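Local atomic coordinates of TsrE (Streptomyces laurentii, PDB entry 7CWW), a protein that probably catalyses the formal [4+2] cyclisation that builds the central nitrogen heterocycle of a thiopeptide antibiotic, closing the peptide macrocycle. Residues A[11-14]-A[20-23]; A[72-77]-A[86-91]; A[138-143]-A[221-226]; A[192-195]-A[200-203]; A[203-208]-A[339-344]. All coordinates share one frame; numbering follows the deposited sequence.

The five contacts fall into two groups. Interactions 1 and 2 come first along the chain and lie side by side, with centres about 9 Å apart. They pack helices 15-35 and 65-78 and the segment after helix 84-87 around strand 5-11, an outer strand of the three-stranded antiparallel sheet. Interactions 3, 4 and 5 belong to the helical part that follows. Interaction 4 falls between the segments of 3, and the segments of 3 and 5 alternate. Helix 183-211 serves both 4 and 5, which share P203. Interaction 3 touches both. The side chains of F141 and I341 are about 7 and 8 Å from a bound polyether, so interactions 3 and 5 sit near the ligand pocket.

Interaction 1: A[11-14]-A[20-23]; sequences VSVP and DLLL
S12 N is held by V87 O in a probable hydrogen bond, and S12 sits between V11 and V13, the two valines that meet L21. The carbonyls here are also held from outside: S12 O by R52 and V13 O by the side-chain amide of Q18. The backbone that carries the valines is thus fixed from several sides. A weak bond, V13 N to V11 O at 3.3 Å, spans the turn after strand 5-11. The contact itself is apolar and small, burying 76 Å² in all. One methyl does the work. L21 CD1 is 4.0 Å from V13 CG2 and 4.2 Å from V11 CG1. L21 meets each valine obliquely. V11 reaches it because CG1 is anti to the backbone N (chi1 -166°). In V13, chi1 -62° puts CG1 anti to the carbonyl carbon and leaves CG2, between N and C, facing L21. All three residues are buried. P14 then takes the N-cap position of helix 15-35, so the contact closes a tight strand-to-helix connection. Beside it, I74 and H77 of helix 65-78 touch L21, while L22 turns to W42 and Y44 of strand 39-49 and to L121 of helix 106-127.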
# COMPACT_ATOMS: atom_id res chain seq x y z
N VAL A 11 -12.63 13.22 -10.76
CA VAL A 11 -12.15 14.54 -11.13
C VAL A 11 -10.75 14.38 -11.69
O VAL A 11 -9.81 14.10 -10.94
CB VAL A 11 -12.14 15.51 -9.94
CG1 VAL A 11 -11.97 16.95 -10.47
CG2 VAL A 11 -13.42 15.33 -9.11
N SER A 12 -10.62 14.56 -13.01
CA SER A 12 -9.39 14.23 -13.74
C SER A 12 -8.52 15.47 -13.84
O SER A 12 -8.60 16.24 -14.80
CB SER A 12 -9.74 13.66 -15.11
OG SER A 12 -10.23 12.33 -14.97
N VAL A 13 -7.69 15.68 -12.83
CA VAL A 13 -6.77 16.81 -12.75
C VAL A 13 -5.44 16.31 -12.22
O VAL A 13 -5.36 15.20 -11.65
CB VAL A 13 -7.31 17.93 -11.84
CG1 VAL A 13 -8.62 18.48 -12.40
CG2 VAL A 13 -7.50 17.40 -10.42
N PRO A 14 -4.35 17.09 -12.40
CA PRO A 14 -3.04 16.65 -11.92
C PRO A 14 -3.03 16.24 -10.45
O PRO A 14 -3.88 16.70 -9.68
CB PRO A 14 -2.15 17.88 -12.15
CG PRO A 14 -2.80 18.57 -13.34
CD PRO A 14 -4.27 18.39 -13.11
N ASP A 20 -5.08 19.70 -3.39
CA ASP A 20 -5.72 20.98 -3.05
C ASP A 20 -7.24 20.84 -2.99
O ASP A 20 -7.88 21.31 -2.04
CB ASP A 20 -5.34 22.04 -4.09
CG ASP A 20 -3.86 22.40 -4.06
OD1 ASP A 20 -3.24 22.36 -2.97
OD2 ASP A 20 -3.31 22.73 -5.13
N LEU A 21 -7.84 20.22 -4.01
CA LEU A 21 -9.30 20.05 -4.03
C LEU A 21 -9.77 19.21 -2.85
O LEU A 21 -10.81 19.49 -2.25
CB LEU A 21 -9.73 19.40 -5.34
CG LEU A 21 -9.62 20.26 -6.58
CD1 LEU A 21 -9.85 19.40 -7.82
CD2 LEU A 21 -10.63 21.39 -6.48
N LEU A 22 -9.02 18.17 -2.53
CA LEU A 22 -9.40 17.30 -1.43
C LEU A 22 -9.39 18.05 -0.10
O LEU A 22 -10.36 18.01 0.66
CB LEU A 22 -8.46 16.10 -1.41
CG LEU A 22 -8.71 14.90 -0.51
CD1 LEU A 22 -10.13 14.38 -0.64
CD2 LEU A 22 -7.71 13.83 -0.91
N LEU A 23 -8.28 18.74 0.19
CA LEU A 23 -8.14 19.39 1.49
C LEU A 23 -8.97 20.66 1.60
O LEU A 23 -9.44 20.99 2.70
CB LEU A 23 -6.68 19.72 1.77
CG LEU A 23 -5.71 18.54 1.75
CD1 LEU A 23 -4.28 19.01 1.99
CD2 LEU A 23 -6.14 17.54 2.80

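Interaction 2: A[72-77]-A[86-91]; sequences SRILAH and DVFTYQ
F88 and L75 both carry CG anti to the carbonyl carbon, with chi1 -66° and -62°, and these torsions send the ring and the leucine branch toward one another. L75 CD2 is 3.9 Å from F88 CE2 and 4.1 Å from F88 CZ. L75 CG is 4.2 Å from F88 CE2, so the branch point takes part as well as the methyl. I74 adds its branch methyl, CG2, which is 4.2 Å from F88 CZ. Both aliphatic groups approach the ring obliquely, at its outer end. F88 is the first residue to leave helical geometry after helix 84-87, and its ring wedges between helix 65-78 and the edge of the antiparallel sheet. It also packs on L9 and V11 of strand 5-11. I74 reaches the same V11, so helix 65-78, F88 and this outer strand meet in one apolar cluster. V87 CG2 lies 3.8 Å above the plane of the F88 ring, over its centre, and so covers one face from the preceding residue. V87 in turn packs on V13 and I82. Polar groups around the apolar patch tie the segment 86-91 to the sheet: D86 forms a salt bridge with R52, and Y90 OH is hydrogen-bonded to D8.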
# COMPACT_ATOMS: atom_id res chain seq x y z
N SER A 72 -19.64 21.87 -8.72
CA SER A 72 -19.65 23.29 -9.00
C SER A 72 -18.60 24.01 -8.16
O SER A 72 -18.00 24.99 -8.62
CB SER A 72 -21.06 23.86 -8.75
OG SER A 72 -21.04 25.27 -8.65
N ARG A 73 -18.34 23.52 -6.95
CA ARG A 73 -17.32 24.13 -6.10
C ARG A 73 -15.91 23.74 -6.52
O ARG A 73 -14.96 24.51 -6.29
CB ARG A 73 -17.55 23.75 -4.64
CG ARG A 73 -18.81 24.40 -4.10
CD ARG A 73 -18.88 24.34 -2.62
NE ARG A 73 -20.11 24.93 -2.12
CZ ARG A 73 -20.53 24.80 -0.87
NH1 ARG A 73 -19.79 24.11 -0.00
NH2 ARG A 73 -21.67 25.37 -0.47
N ILE A 74 -15.74 22.57 -7.14
CA ILE A 74 -14.46 22.23 -7.75
C ILE A 74 -14.13 23.22 -8.86
O ILE A 74 -13.01 23.74 -8.94
CB ILE A 74 -14.48 20.77 -8.26
CG1 ILE A 74 -14.42 19.81 -7.08
CG2 ILE A 74 -13.35 20.51 -9.25
CD1 ILE A 74 -14.75 18.39 -7.46
N LEU A 75 -15.12 23.52 -9.71
CA LEU A 75 -14.91 24.49 -10.79
C LEU A 75 -14.54 25.87 -10.25
O LEU A 75 -13.69 26.55 -10.83
CB LEU A 75 -16.16 24.59 -11.67
CG LEU A 75 -16.56 23.31 -12.40
CD1 LEU A 75 -17.74 23.60 -13.34
CD2 LEU A 75 -15.38 22.71 -13.16
N ALA A 76 -15.19 26.31 -9.16
CA ALA A 76 -14.85 27.62 -8.61
C ALA A 76 -13.42 27.65 -8.09
O ALA A 76 -12.72 28.66 -8.23
CB ALA A 76 -15.83 27.99 -7.49
N HIS A 77 -12.96 26.55 -7.50
CA HIS A 77 -11.63 26.53 -6.90
C HIS A 77 -10.54 26.57 -7.96
O HIS A 77 -9.61 27.38 -7.88
CB HIS A 77 -11.48 25.29 -6.02
CG HIS A 77 -10.26 25.31 -5.15
ND1 HIS A 77 -9.10 24.65 -5.47
CD2 HIS A 77 -10.04 25.91 -3.95
CE1 HIS A 77 -8.21 24.83 -4.51
NE2 HIS A 77 -8.75 25.60 -3.58
N ASP A 86 -14.18 18.33 -19.55
CA ASP A 86 -13.10 17.35 -19.63
C ASP A 86 -12.72 16.76 -18.28
O ASP A 86 -12.32 15.60 -18.23
CB ASP A 86 -11.87 18.00 -20.28
CG ASP A 86 -10.58 17.25 -19.96
OD1 ASP A 86 -10.26 16.27 -20.66
OD2 ASP A 86 -9.90 17.64 -18.99
N VAL A 87 -12.84 17.51 -17.19
CA VAL A 87 -12.38 16.98 -15.92
C VAL A 87 -13.34 15.97 -15.32
O VAL A 87 -12.93 15.18 -14.47
CB VAL A 87 -12.12 18.10 -14.89
CG1 VAL A 87 -10.92 18.92 -15.33
CG2 VAL A 87 -13.36 18.96 -14.73
N PHE A 88 -14.61 15.95 -15.72
CA PHE A 88 -15.55 15.05 -15.07
C PHE A 88 -15.84 13.78 -15.86
O PHE A 88 -16.74 13.03 -15.46
CB PHE A 88 -16.84 15.80 -14.75
CG PHE A 88 -16.65 16.90 -13.73
CD1 PHE A 88 -15.95 16.65 -12.56
CD2 PHE A 88 -17.14 18.17 -13.96
CE1 PHE A 88 -15.76 17.65 -11.61
CE2 PHE A 88 -16.94 19.18 -13.03
CZ PHE A 88 -16.25 18.92 -11.85
N THR A 89 -15.11 13.51 -16.95
CA THR A 89 -15.26 12.24 -17.68
C THR A 89 -15.34 11.09 -16.68
O THR A 89 -14.47 10.95 -15.82
CB THR A 89 -14.08 12.01 -18.63
OG1 THR A 89 -13.97 13.09 -19.57
CG2 THR A 89 -14.29 10.70 -19.39
N TYR A 90 -16.40 10.29 -16.77
CA TYR A 90 -16.64 9.32 -15.70
C TYR A 90 -15.76 8.09 -15.89
O TYR A 90 -15.74 7.48 -16.96
CB TYR A 90 -18.11 8.90 -15.61
CG TYR A 90 -18.33 7.95 -14.45
CD1 TYR A 90 -17.89 8.29 -13.16
CD2 TYR A 90 -18.92 6.70 -14.63
CE1 TYR A 90 -18.07 7.41 -12.08
CE2 TYR A 90 -19.09 5.82 -13.57
CZ TYR A 90 -18.67 6.18 -12.29
OH TYR A 90 -18.84 5.30 -11.24
N GLN A 91 -15.00 7.75 -14.85
CA GLN A 91 -14.16 6.56 -14.84
C GLN A 91 -14.77 5.57 -13.85
O GLN A 91 -14.75 5.84 -12.64
CB GLN A 91 -12.73 6.92 -14.45
CG GLN A 91 -12.06 7.90 -15.43
CD GLN A 91 -11.90 7.29 -16.81
OE1 GLN A 91 -11.90 6.07 -16.96
NE2 GLN A 91 -11.74 8.13 -17.82

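Interaction 3: A[138-143]-A[221-226]; sequences AFDFLV and DVPELA
F141 on helix 131-149 and A226 in the first turn of helix 224-245 bring their CA atoms within 4.7 Å, a very close helix approach. The small side chain of A226 permits it. A226 CB is 4.1 Å from both CA and CB of F141, and 4.3 Å from D140 CB. Beyond CB, the F141 ring leads away from this contact. Its CG stands between the backbone N and the carbonyl carbon (chi1 78°). This swings the ring outward and partly back toward the preceding turn, where A138 O lies above one face, toward the rim. The ring ends among helices: it meets W229 obliquely and H323 edge-to-face. This is helix-to-helix packing in the helical bundle, and the side chain of F141 is about 7 Å from a bound polyether. P223, at the N-cap position of helix 224-245, adds a second touch. Its CG is 3.8 Å from D140 OD2, with the two side chains crossing at about a right angle. The strong partner of D140 is R204 of helix 183-211, whose NH1 forms a salt bridge with D140 OD2. A water also joins D140 OD2 to A226 N, weakly, at 3.4 Å on each side.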
# COMPACT_ATOMS: atom_id res chain seq x y z
N ALA A 138 5.85 8.17 5.28
CA ALA A 138 5.60 6.89 4.63
C ALA A 138 6.60 5.84 5.08
O ALA A 138 6.23 4.69 5.36
CB ALA A 138 5.64 7.06 3.10
N PHE A 139 7.88 6.21 5.15
CA PHE A 139 8.89 5.30 5.68
C PHE A 139 8.48 4.79 7.06
O PHE A 139 8.54 3.58 7.33
CB PHE A 139 10.25 6.02 5.74
CG PHE A 139 11.41 5.13 6.15
CD1 PHE A 139 12.09 4.38 5.20
CD2 PHE A 139 11.84 5.07 7.46
CE1 PHE A 139 13.18 3.57 5.55
CE2 PHE A 139 12.93 4.27 7.83
CZ PHE A 139 13.59 3.52 6.87
N ASP A 140 8.01 5.70 7.93
CA ASP A 140 7.62 5.32 9.28
C ASP A 140 6.55 4.24 9.28
O ASP A 140 6.69 3.21 9.96
CB ASP A 140 7.12 6.54 10.05
CG ASP A 140 8.24 7.46 10.51
OD1 ASP A 140 9.43 7.12 10.32
OD2 ASP A 140 7.92 8.54 11.04
N PHE A 141 5.44 4.45 8.56
CA PHE A 141 4.36 3.48 8.73
C PHE A 141 4.63 2.20 7.96
O PHE A 141 4.17 1.13 8.38
CB PHE A 141 2.99 4.11 8.40
CG PHE A 141 2.65 4.26 6.92
CD1 PHE A 141 2.22 3.17 6.16
CD2 PHE A 141 2.64 5.51 6.32
CE1 PHE A 141 1.85 3.33 4.81
CE2 PHE A 141 2.28 5.68 4.97
CZ PHE A 141 1.89 4.58 4.22
N LEU A 142 5.41 2.26 6.87
CA LEU A 142 5.77 1.03 6.17
C LEU A 142 6.67 0.15 7.02
O LEU A 142 6.45 -1.07 7.12
CB LEU A 142 6.45 1.37 4.84
CG LEU A 142 5.55 1.97 3.76
CD1 LEU A 142 6.42 2.34 2.58
CD2 LEU A 142 4.41 0.98 3.37
N VAL A 143 7.70 0.73 7.65
CA VAL A 143 8.57 -0.08 8.51
C VAL A 143 7.76 -0.75 9.61
O VAL A 143 7.83 -1.97 9.83
CB VAL A 143 9.71 0.78 9.09
CG1 VAL A 143 10.39 0.05 10.23
CG2 VAL A 143 10.74 1.15 8.01
N ASP A 221 5.07 4.74 21.89
CA ASP A 221 6.26 5.46 21.47
C ASP A 221 6.36 5.62 19.95
O ASP A 221 7.32 6.22 19.46
CB ASP A 221 7.51 4.74 22.00
CG ASP A 221 7.65 4.87 23.52
OD1 ASP A 221 7.17 5.87 24.09
OD2 ASP A 221 8.22 3.96 24.13
N VAL A 222 5.39 5.11 19.20
CA VAL A 222 5.43 5.20 17.74
C VAL A 222 4.97 6.60 17.33
O VAL A 222 4.07 7.15 17.99
CB VAL A 222 4.54 4.10 17.12
CG1 VAL A 222 4.30 4.35 15.65
CG2 VAL A 222 5.16 2.71 17.32
N PRO A 223 5.55 7.22 16.30
CA PRO A 223 5.05 8.52 15.84
C PRO A 223 3.54 8.51 15.60
O PRO A 223 2.98 7.52 15.11
CB PRO A 223 5.82 8.75 14.53
CG PRO A 223 7.10 8.01 14.73
CD PRO A 223 6.79 6.82 15.61
N GLU A 224 2.90 9.63 15.95
CA GLU A 224 1.44 9.71 16.05
C GLU A 224 0.74 9.23 14.79
O GLU A 224 -0.24 8.48 14.86
CB GLU A 224 1.03 11.14 16.36
CG GLU A 224 -0.48 11.34 16.51
CD GLU A 224 -0.86 12.81 16.61
OE1 GLU A 224 -1.98 13.17 16.17
OE2 GLU A 224 -0.05 13.61 17.14
N LEU A 225 1.20 9.67 13.61
CA LEU A 225 0.50 9.28 12.39
C LEU A 225 0.68 7.78 12.11
O LEU A 225 -0.27 7.11 11.69
CB LEU A 225 1.01 10.11 11.21
CG LEU A 225 0.63 11.59 11.22
CD1 LEU A 225 1.31 12.37 10.08
CD2 LEU A 225 -0.88 11.72 11.13
N ALA A 226 1.89 7.27 12.32
CA ALA A 226 2.11 5.84 12.11
C ALA A 226 1.28 5.04 13.10
O ALA A 226 0.68 4.02 12.75
CB ALA A 226 3.59 5.49 12.25
O HOH W 1 4.55 9.12 11.46

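Interaction 4: A[192-195]-A[200-203]; sequences QRYE and LLRP
Y194 meets L201 and R202, seven and eight residues further along the same helix 183-211. L201 CD1 sits 3.9 Å from Y194 CD1 and 4.1 Å from Y194 CE1, oblique to the ring. The phenol oxygen reaches further. Y194 OH is 3.3 Å from R202 CD and 3.4 Å from R202 CG, so it touches the methylenes rather than the guanidinium. A chi1 of 178° carries the Y194 ring along the helix toward them. The R202 chain bends at chi3 (48°), and its guanidinium plane comes to lie only 6° from that of the ring. The next shell is on helix 331-349. E347 is hydrogen-bonded to Y194 OH, and E348 forms a salt bridge with R202 NE. Y339 and R343 pack on Y194, and L340 packs on L201. The helix is kinked here, and P203, which has no N-H, is one of the places where the bond to the turn before is missing. Y194 and R202 thus hold two successive glutamates of a neighbouring helix. The short approach of R202 CD to Y194 OH is consistent with a weakly attractive C-H contact, since the methylene is probably polarised by the charged group beyond it.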
# COMPACT_ATOMS: atom_id res chain seq x y z
N GLN A 192 22.36 3.09 -5.79
CA GLN A 192 22.93 4.43 -5.71
C GLN A 192 22.17 5.31 -4.72
O GLN A 192 22.77 6.05 -3.93
CB GLN A 192 22.94 5.08 -7.10
CG GLN A 192 24.25 4.96 -7.86
CD GLN A 192 24.06 5.02 -9.37
OE1 GLN A 192 23.24 5.79 -9.88
NE2 GLN A 192 24.84 4.22 -10.10
N ARG A 193 20.83 5.25 -4.77
CA ARG A 193 20.01 6.03 -3.85
C ARG A 193 20.20 5.58 -2.40
O ARG A 193 20.25 6.41 -1.49
CB ARG A 193 18.55 5.92 -4.26
CG ARG A 193 17.58 6.64 -3.35
CD ARG A 193 16.44 7.20 -4.17
NE ARG A 193 16.92 8.26 -5.05
CZ ARG A 193 16.27 8.69 -6.12
NH1 ARG A 193 15.10 8.16 -6.45
NH2 ARG A 193 16.78 9.67 -6.86
N TYR A 194 20.32 4.27 -2.17
CA TYR A 194 20.53 3.79 -0.81
C TYR A 194 21.85 4.30 -0.24
O TYR A 194 21.91 4.71 0.92
CB TYR A 194 20.49 2.26 -0.76
CG TYR A 194 20.77 1.73 0.64
CD1 TYR A 194 19.84 1.93 1.66
CD2 TYR A 194 21.96 1.08 0.94
CE1 TYR A 194 20.09 1.47 2.95
CE2 TYR A 194 22.22 0.62 2.25
CZ TYR A 194 21.27 0.82 3.24
OH TYR A 194 21.48 0.39 4.53
N GLU A 195 22.92 4.29 -1.05
CA GLU A 195 24.22 4.78 -0.58
C GLU A 195 24.12 6.22 -0.08
O GLU A 195 24.73 6.57 0.94
CB GLU A 195 25.27 4.69 -1.68
CG GLU A 195 25.36 3.35 -2.38
CD GLU A 195 26.02 2.30 -1.51
OE1 GLU A 195 27.18 2.50 -1.10
OE2 GLU A 195 25.36 1.27 -1.24
N LEU A 200 21.25 7.96 7.27
CA LEU A 200 20.00 8.42 7.85
C LEU A 200 18.99 7.29 8.03
O LEU A 200 18.27 7.26 9.03
CB LEU A 200 19.39 9.53 6.99
CG LEU A 200 19.94 10.93 7.29
CD1 LEU A 200 19.98 11.78 6.03
CD2 LEU A 200 19.12 11.62 8.38
N LEU A 201 18.95 6.34 7.10
CA LEU A 201 17.89 5.34 7.09
C LEU A 201 18.08 4.28 8.17
O LEU A 201 17.11 3.86 8.81
CB LEU A 201 17.82 4.67 5.73
CG LEU A 201 17.36 5.53 4.56
CD1 LEU A 201 17.67 4.80 3.28
CD2 LEU A 201 15.89 5.82 4.68
N ARG A 202 19.33 3.82 8.38
CA ARG A 202 19.54 2.68 9.27
C ARG A 202 19.20 3.01 10.72
O ARG A 202 18.42 2.26 11.33
CB ARG A 202 20.97 2.15 9.10
CG ARG A 202 21.13 1.32 7.83
CD ARG A 202 22.55 0.89 7.61
NE ARG A 202 23.12 0.32 8.83
CZ ARG A 202 24.35 -0.16 8.92
NH1 ARG A 202 25.16 -0.14 7.88
NH2 ARG A 202 24.78 -0.66 10.08
N PRO A 203 19.69 4.10 11.33
CA PRO A 203 19.27 4.39 12.72
C PRO A 203 17.79 4.74 12.85
O PRO A 203 17.18 4.40 13.87
CB PRO A 203 20.18 5.56 13.14
CG PRO A 203 20.69 6.14 11.87
CD PRO A 203 20.77 5.01 10.89

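Interaction 5: A[203-208]-A[339-344]; sequences PRLRTL and YLIARA
L205 supplies the apolar contact, reaching from helix 183-211 to helix 331-349 with one methyl. L205 CD1 is 4.2 Å from both I341 CG2 and A344 CB. It is also 4.0 Å from I341 O, so it rests on side chains and backbone alike. With chi1 at 179° the L205 branch swings away from its own N and toward the other helix. The I341 side chain crosses it at about a right angle. A344 is small, and its CA is 7.1 Å from L205 CA. V143 of helix 131-149 and F345 and Y349 of helix 331-349 also pack on L205. The contact thus joins two long helices of the helical part, with the I341 side chain about 8 Å from the bound polyether. The hydrogen bonds lie within each segment. P203 O accepts two, from T207 N at 3.1 Å and from T207 OG1 at 3.2 Å, which arrive from opposite faces of the carbonyl plane. On the other helix R343 NH1 donates to Y339 OH at 2.7 Å, with the hydroxyl almost in the guanidinium plane and an N-H...O angle of 148°. The same arginine lays CG over one face of the Y339 ring, toward its rim. At the outside R206 forms a salt bridge with E348, the glutamate that also pairs with R202. The L205 contact itself is apolar, and these ionic links lie at its margin.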
# COMPACT_ATOMS: atom_id res chain seq x y z
N PRO A 203 19.69 4.10 11.33
CA PRO A 203 19.27 4.39 12.72
C PRO A 203 17.79 4.74 12.85
O PRO A 203 17.18 4.40 13.87
CB PRO A 203 20.18 5.56 13.14
CG PRO A 203 20.69 6.14 11.87
CD PRO A 203 20.77 5.01 10.89
N ARG A 204 17.20 5.40 11.85
CA ARG A 204 15.76 5.63 11.89
C ARG A 204 14.99 4.31 11.92
O ARG A 204 14.08 4.12 12.74
CB ARG A 204 15.34 6.47 10.68
CG ARG A 204 13.86 6.90 10.68
CD ARG A 204 13.48 7.64 11.96
NE ARG A 204 12.08 8.06 11.96
CZ ARG A 204 11.36 8.26 13.06
NH1 ARG A 204 10.09 8.64 12.97
NH2 ARG A 204 11.90 8.07 14.26
N LEU A 205 15.38 3.37 11.06
CA LEU A 205 14.72 2.06 11.02
C LEU A 205 14.86 1.31 12.34
O LEU A 205 13.89 0.74 12.85
CB LEU A 205 15.29 1.22 9.87
CG LEU A 205 14.67 -0.18 9.77
CD1 LEU A 205 14.08 -0.46 8.38
CD2 LEU A 205 15.69 -1.24 10.15
N ARG A 206 16.07 1.29 12.92
CA ARG A 206 16.25 0.52 14.15
C ARG A 206 15.38 1.09 15.26
O ARG A 206 14.82 0.34 16.08
CB ARG A 206 17.72 0.51 14.57
CG ARG A 206 17.97 -0.31 15.84
CD ARG A 206 19.42 -0.76 16.01
NE ARG A 206 19.46 -2.10 16.59
CZ ARG A 206 20.07 -3.15 16.06
NH1 ARG A 206 20.02 -4.32 16.68
NH2 ARG A 206 20.74 -3.04 14.92
N THR A 207 15.22 2.42 15.28
CA THR A 207 14.43 3.06 16.32
C THR A 207 12.94 2.74 16.17
O THR A 207 12.25 2.53 17.17
CB THR A 207 14.65 4.56 16.27
OG1 THR A 207 15.97 4.84 16.76
CG2 THR A 207 13.61 5.30 17.11
N LEU A 208 12.45 2.70 14.93
CA LEU A 208 11.06 2.30 14.71
C LEU A 208 10.83 0.86 15.13
O LEU A 208 9.81 0.54 15.73
CB LEU A 208 10.69 2.48 13.24
CG LEU A 208 10.60 3.91 12.73
CD1 LEU A 208 10.66 3.91 11.21
CD2 LEU A 208 9.29 4.52 13.24
N TYR A 339 12.65 -0.67 -1.48
CA TYR A 339 14.06 -1.01 -1.63
C TYR A 339 14.87 -0.46 -0.46
O TYR A 339 15.71 -1.17 0.11
CB TYR A 339 14.59 -0.47 -2.96
CG TYR A 339 16.05 -0.80 -3.17
CD1 TYR A 339 16.42 -2.01 -3.76
CD2 TYR A 339 17.05 0.07 -2.76
CE1 TYR A 339 17.76 -2.33 -3.95
CE2 TYR A 339 18.38 -0.25 -2.94
CZ TYR A 339 18.73 -1.44 -3.53
OH TYR A 339 20.06 -1.75 -3.70
N LEU A 340 14.66 0.81 -0.12
CA LEU A 340 15.40 1.43 0.98
C LEU A 340 15.15 0.71 2.29
O LEU A 340 16.08 0.52 3.09
CB LEU A 340 15.00 2.90 1.11
CG LEU A 340 15.33 3.82 -0.08
CD1 LEU A 340 14.87 5.23 0.25
CD2 LEU A 340 16.81 3.79 -0.44
N ILE A 341 13.90 0.32 2.55
CA ILE A 341 13.59 -0.39 3.78
C ILE A 341 14.29 -1.74 3.82
O ILE A 341 14.86 -2.14 4.84
CB ILE A 341 12.07 -0.56 3.93
CG1 ILE A 341 11.42 0.81 4.17
CG2 ILE A 341 11.75 -1.55 5.09
CD1 ILE A 341 9.92 0.81 4.12
N ALA A 342 14.22 -2.49 2.71
CA ALA A 342 14.83 -3.81 2.68
C ALA A 342 16.34 -3.72 2.90
O ALA A 342 16.91 -4.47 3.70
CB ALA A 342 14.51 -4.50 1.35
N ARG A 343 17.01 -2.80 2.20
CA ARG A 343 18.45 -2.67 2.34
C ARG A 343 18.82 -2.24 3.75
O ARG A 343 19.81 -2.73 4.32
CB ARG A 343 19.00 -1.65 1.33
CG ARG A 343 19.00 -2.11 -0.13
CD ARG A 343 20.04 -3.19 -0.41
NE ARG A 343 21.37 -2.83 0.07
CZ ARG A 343 22.26 -2.11 -0.60
NH1 ARG A 343 21.99 -1.64 -1.82
NH2 ARG A 343 23.44 -1.87 -0.05
N ALA A 344 18.06 -1.32 4.34
CA ALA A 344 18.37 -0.88 5.70
C ALA A 344 18.18 -2.01 6.70
O ALA A 344 19.01 -2.18 7.61
CB ALA A 344 17.51 0.33 6.07